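Local structure of putative lipase/esterase (Lactobacillus plantarum WCFS1, 3BXP) at residues 55-58 and 59-63; 91-94 and 95-99. The protein is a putative carboxylesterase of the alpha/beta-hydrolase clan and probably hydrolyses carboxylic ester bonds. All coordinates share one frame; numbering follows the deposited sequence.

Following the chain from the N terminus, interaction 1 comes first, within helix 54-63, which bridges strands 35-41 and 67-72 as the helical part of a beta-alpha-beta unit. Interaction 2 lies in helix 85-99, which follows strand 67-72 in the sequence. Each closes no more than a helical turn, and the two run in series without nesting or crossing. The centres of interactions 1 and 2 are about 21 Å apart, with no direct touch. The central sheet relates them: M38 and I40 of strand 35-41 meet the first helix, while I37 and I39 meet the second. The two helices thus pack on opposite faces of the sheet, the layered arrangement of an alpha/beta-hydrolase fold.

Interaction 1. Residues 55-58 and 59-63; sequences APIA and TRMMA. With PGO (S-1,2-propanediol), chain J.
A55 O meets two groups of T59, accepting the backbone hydrogen bond from T59 N at 3.1 Å while T59 OG1 lies equally close to it. The hydroxyl is turned back along the helix because OG1 sits beside its own backbone N, anti to the carbonyl carbon (chi1 -61°). T59 OG1 also forms a short hydrogen bond of 2.6 Å with O2 of the propanediol, in which either hydroxyl may be the donor; the single proton of OG1 may go to propanediol O2 or to A55 O, and which of the two takes it is not settled. The diol, probably from the crystallisation liquor, spreads over this side of the helix: its O1 lies 3.4 Å from A58 CB, and its C3 is 3.8 Å from SE of selenomethionine M62. Three further i to i+4 bonds continue the turn, M61 N to I57 O being the shortest at 2.9 Å. I57 and M61 also meet through their side chains, CG2 of the isoleucine lying 4.3 Å from CG of the selenomethionine. Bends at chi2 and chi3 fold the M61 chain back, with its CE still near I57 O. In the fold, I57, R60 and M61 turn to helix 258-269, where W259, P260 and L264 receive them, whereas A58, M61 and M62 rest on strands 35-41 and 67-72 of the beta-alpha-beta unit.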
loop_
_atom_site.group_PDB
_atom_site.type_symbol
_atom_site.label_atom_id
_atom_site.label_comp_id
_atom_site.label_asym_id
_atom_site.label_seq_id
_atom_site.Cartn_x
_atom_site.Cartn_y
_atom_site.Cartn_z
ATOM N N ALA B 55 -5.488 -16.433 15.592
ATOM C CA ALA B 55 -5.705 -16.312 17.031
ATOM C C ALA B 55 -5.071 -15.036 17.637
ATOM O O ALA B 55 -5.753 -14.287 18.367
ATOM C CB ALA B 55 -5.275 -17.588 17.784
ATOM N N PRO B 56 -3.796 -14.755 17.350
ATOM C CA PRO B 56 -3.182 -13.496 17.824
ATOM C C PRO B 56 -3.874 -12.219 17.332
ATOM O O PRO B 56 -4.013 -11.264 18.068
ATOM C CB PRO B 56 -1.771 -13.560 17.252
ATOM C CG PRO B 56 -1.501 -14.931 16.990
ATOM C CD PRO B 56 -2.789 -15.648 16.742
ATOM N N ILE B 57 -4.279 -12.217 16.071
ATOM C CA ILE B 57 -5.032 -11.090 15.509
ATOM C C ILE B 57 -6.334 -10.845 16.300
ATOM O O ILE B 57 -6.639 -9.702 16.628
ATOM C CB ILE B 57 -5.358 -11.383 14.005
ATOM C CG1 ILE B 57 -4.055 -11.334 13.164
ATOM C CG2 ILE B 57 -6.447 -10.427 13.468
ATOM C CD1 ILE B 57 -4.217 -11.831 11.713
ATOM N N ALA B 58 -7.099 -11.913 16.598
ATOM C CA ALA B 58 -8.345 -11.843 17.369
ATOM C C ALA B 58 -8.073 -11.186 18.682
ATOM O O ALA B 58 -8.758 -10.265 19.081
ATOM C CB ALA B 58 -8.936 -13.226 17.583
ATOM N N THR B 59 -7.015 -11.648 19.314
ATOM C CA THR B 59 -6.610 -11.134 20.657
ATOM C C THR B 59 -6.324 -9.639 20.597
ATOM O O THR B 59 -6.808 -8.850 21.416
ATOM C CB THR B 59 -5.377 -11.933 21.175
ATOM O OG1 THR B 59 -5.726 -13.318 21.293
ATOM C CG2 THR B 59 -4.856 -11.405 22.539
ATOM N N ARG B 60 -5.534 -9.250 19.606
ATOM C CA ARG B 60 -5.126 -7.845 19.422
ATOM C C ARG B 60 -6.355 -6.969 19.147
ATOM O O ARG B 60 -6.505 -5.886 19.714
ATOM C CB ARG B 60 -4.112 -7.740 18.275
ATOM C CG ARG B 60 -3.573 -6.337 17.970
ATOM C CD ARG B 60 -2.931 -5.703 19.174
ATOM N NE ARG B 60 -2.691 -4.254 19.079
ATOM C CZ ARG B 60 -3.492 -3.320 19.590
ATOM N NH1 ARG B 60 -4.639 -3.656 20.158
ATOM N NH2 ARG B 60 -3.160 -2.030 19.515
HETATM N N MSE B 61 -7.245 -7.461 18.296
HETATM C CA MSE B 61 -8.413 -6.659 17.871
HETATM C C MSE B 61 -9.325 -6.456 19.064
HETATM O O MSE B 61 -9.785 -5.343 19.319
HETATM C CB MSE B 61 -9.163 -7.303 16.709
HETATM C CG MSE B 61 -8.448 -7.126 15.363
HETATM SE SE MSE B 61 -7.473 -5.504 14.839
HETATM C CE MSE B 61 -5.844 -5.725 15.868
HETATM N N MSE B 62 -9.519 -7.507 19.849
HETATM C CA MSE B 62 -10.341 -7.392 21.050
HETATM C C MSE B 62 -9.785 -6.398 22.039
HETATM O O MSE B 62 -10.560 -5.653 22.643
HETATM C CB MSE B 62 -10.557 -8.726 21.703
HETATM C CG MSE B 62 -11.355 -9.581 20.758
HETATM SE SE MSE B 62 -11.869 -11.133 21.576
HETATM C CE MSE B 62 -13.292 -10.385 22.691
ATOM N N ALA B 63 -8.456 -6.387 22.206
ATOM C CA ALA B 63 -7.842 -5.475 23.168
ATOM C C ALA B 63 -8.133 -4.039 22.781
ATOM O O ALA B 63 -8.045 -3.120 23.625
ATOM C CB ALA B 63 -6.309 -5.720 23.280
HETATM C C1 PGO J . -7.963 -15.907 20.462
HETATM C C2 PGO J . -8.643 -15.244 21.662
HETATM C C3 PGO J . -9.703 -14.241 21.235
HETATM O O1 PGO J . -8.995 -16.062 19.488
HETATM O O2 PGO J . -7.723 -14.528 22.473
#

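Interaction 2. Residues 91-94 and 95-99; sequences GATI and DWITT
G91 and D95 begin a run of four consecutive i to i+4 backbone hydrogen bonds through the body of helix 85-99. D95 N reaches G91 O at 3.0 Å, W96 N reaches A92 O at 2.8 Å, and the bonds of I97 N to T93 O and T98 N to I94 O continue the regular alpha-helical pattern. I97 lies back over the preceding turn: its CG1, anti to the carbonyl carbon at chi1 -74°, comes within 3.2 Å of T93 O, and its CD1 reaches T93 CG2 at 4.2 Å. The same carbonyl oxygen lies at the edge of the W96 indole, near the ring plane, while the ring itself leads away to I18 and A20 of strand 16-23. T98 sets its CG2 3.4 Å from I94 O and donates from OG1 at 2.7 Å to D95 O, in the carbonyl plane and on a lone pair. D95 O is therefore gripped twice, since T99 N bonds to it as well. T99 OG1 repeats the threonine arrangement one residue on, donating to W96 O at 2.6 Å. T93, I94, W96 and I97 touch strands 16-23, 35-41 and 67-72, and T93, a buried residue, bonds through OG1 to Q89 O. D95 contacts instead the loop around Y144 and accepts a hydrogen bond at OD2 from Q145 N. The hydroxyls of T93, T98 and T99 thus each give a proton to a main-chain carbonyl of the same helix, while D95 OD2 ties the helix to the loop through Q145 N.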
loop_
_atom_site.group_PDB
_atom_site.type_symbol
_atom_site.label_atom_id
_atom_site.label_comp_id
_atom_site.label_asym_id
_atom_site.label_seq_id
_atom_site.Cartn_x
_atom_site.Cartn_y
_atom_site.Cartn_z
ATOM N N GLY B 91 -23.220 -14.662 5.375
ATOM C CA GLY B 91 -24.494 -13.981 5.572
ATOM C C GLY B 91 -25.285 -14.456 6.796
ATOM O O GLY B 91 -25.894 -13.637 7.523
ATOM N N ALA B 92 -25.350 -15.779 6.970
ATOM C CA ALA B 92 -26.020 -16.388 8.112
ATOM C C ALA B 92 -25.338 -15.996 9.443
ATOM O O ALA B 92 -25.996 -15.874 10.468
ATOM C CB ALA B 92 -26.103 -17.907 7.956
ATOM N N THR B 93 -24.023 -15.792 9.404
ATOM C CA THR B 93 -23.244 -15.454 10.616
ATOM C C THR B 93 -23.514 -13.993 11.008
ATOM O O THR B 93 -23.638 -13.633 12.217
ATOM C CB THR B 93 -21.722 -15.720 10.397
ATOM O OG1 THR B 93 -21.508 -17.081 10.010
ATOM C CG2 THR B 93 -20.915 -15.414 11.656
ATOM N N ILE B 94 -23.532 -13.143 10.004
ATOM C CA ILE B 94 -23.909 -11.759 10.218
ATOM C C ILE B 94 -25.340 -11.706 10.814
ATOM O O ILE B 94 -25.602 -11.013 11.818
ATOM C CB ILE B 94 -23.831 -10.924 8.926
ATOM C CG1 ILE B 94 -22.349 -10.739 8.478
ATOM C CG2 ILE B 94 -24.499 -9.584 9.149
ATOM C CD1 ILE B 94 -22.182 -10.253 7.007
ATOM N N ASP B 95 -26.256 -12.455 10.224
ATOM C CA ASP B 95 -27.619 -12.536 10.776
ATOM C C ASP B 95 -27.622 -13.020 12.222
ATOM O O ASP B 95 -28.184 -12.408 13.129
ATOM C CB ASP B 95 -28.426 -13.476 9.899
ATOM C CG ASP B 95 -29.891 -13.525 10.259
ATOM O OD1 ASP B 95 -30.172 -14.012 11.337
ATOM O OD2 ASP B 95 -30.753 -13.154 9.452
ATOM N N TRP B 96 -26.891 -14.099 12.472
ATOM C CA TRP B 96 -26.821 -14.610 13.845
ATOM C C TRP B 96 -26.312 -13.545 14.839
ATOM O O TRP B 96 -26.874 -13.328 15.919
ATOM C CB TRP B 96 -25.980 -15.887 13.894
ATOM C CG TRP B 96 -25.919 -16.473 15.258
ATOM C CD1 TRP B 96 -26.879 -17.247 15.885
ATOM C CD2 TRP B 96 -24.832 -16.344 16.194
ATOM N NE1 TRP B 96 -26.432 -17.598 17.147
ATOM C CE2 TRP B 96 -25.193 -17.052 17.355
ATOM C CE3 TRP B 96 -23.576 -15.703 16.149
ATOM C CZ2 TRP B 96 -24.340 -17.137 18.473
ATOM C CZ3 TRP B 96 -22.746 -15.782 17.268
ATOM C CH2 TRP B 96 -23.139 -16.498 18.404
ATOM N N ILE B 97 -25.281 -12.810 14.436
ATOM C CA ILE B 97 -24.731 -11.747 15.281
ATOM C C ILE B 97 -25.832 -10.744 15.606
ATOM O O ILE B 97 -25.922 -10.304 16.743
ATOM C CB ILE B 97 -23.514 -11.070 14.609
ATOM C CG1 ILE B 97 -22.284 -12.017 14.682
ATOM C CG2 ILE B 97 -23.226 -9.703 15.227
ATOM C CD1 ILE B 97 -21.170 -11.723 13.723
ATOM N N THR B 98 -26.646 -10.373 14.619
ATOM C CA THR B 98 -27.713 -9.416 14.883
ATOM C C THR B 98 -28.683 -9.947 15.935
ATOM O O THR B 98 -29.187 -9.199 16.757
ATOM C CB THR B 98 -28.500 -8.924 13.622
ATOM O OG1 THR B 98 -29.285 -9.966 13.034
ATOM C CG2 THR B 98 -27.574 -8.326 12.604
ATOM N N THR B 99 -28.942 -11.248 15.925
ATOM C CA THR B 99 -29.879 -11.806 16.833
ATOM C C THR B 99 -29.270 -11.754 18.240
ATOM O O THR B 99 -30.012 -11.849 19.206
ATOM C CB THR B 99 -30.325 -13.270 16.486
ATOM O OG1 THR B 99 -29.246 -14.169 16.706
ATOM C CG2 THR B 99 -30.846 -13.394 15.029
#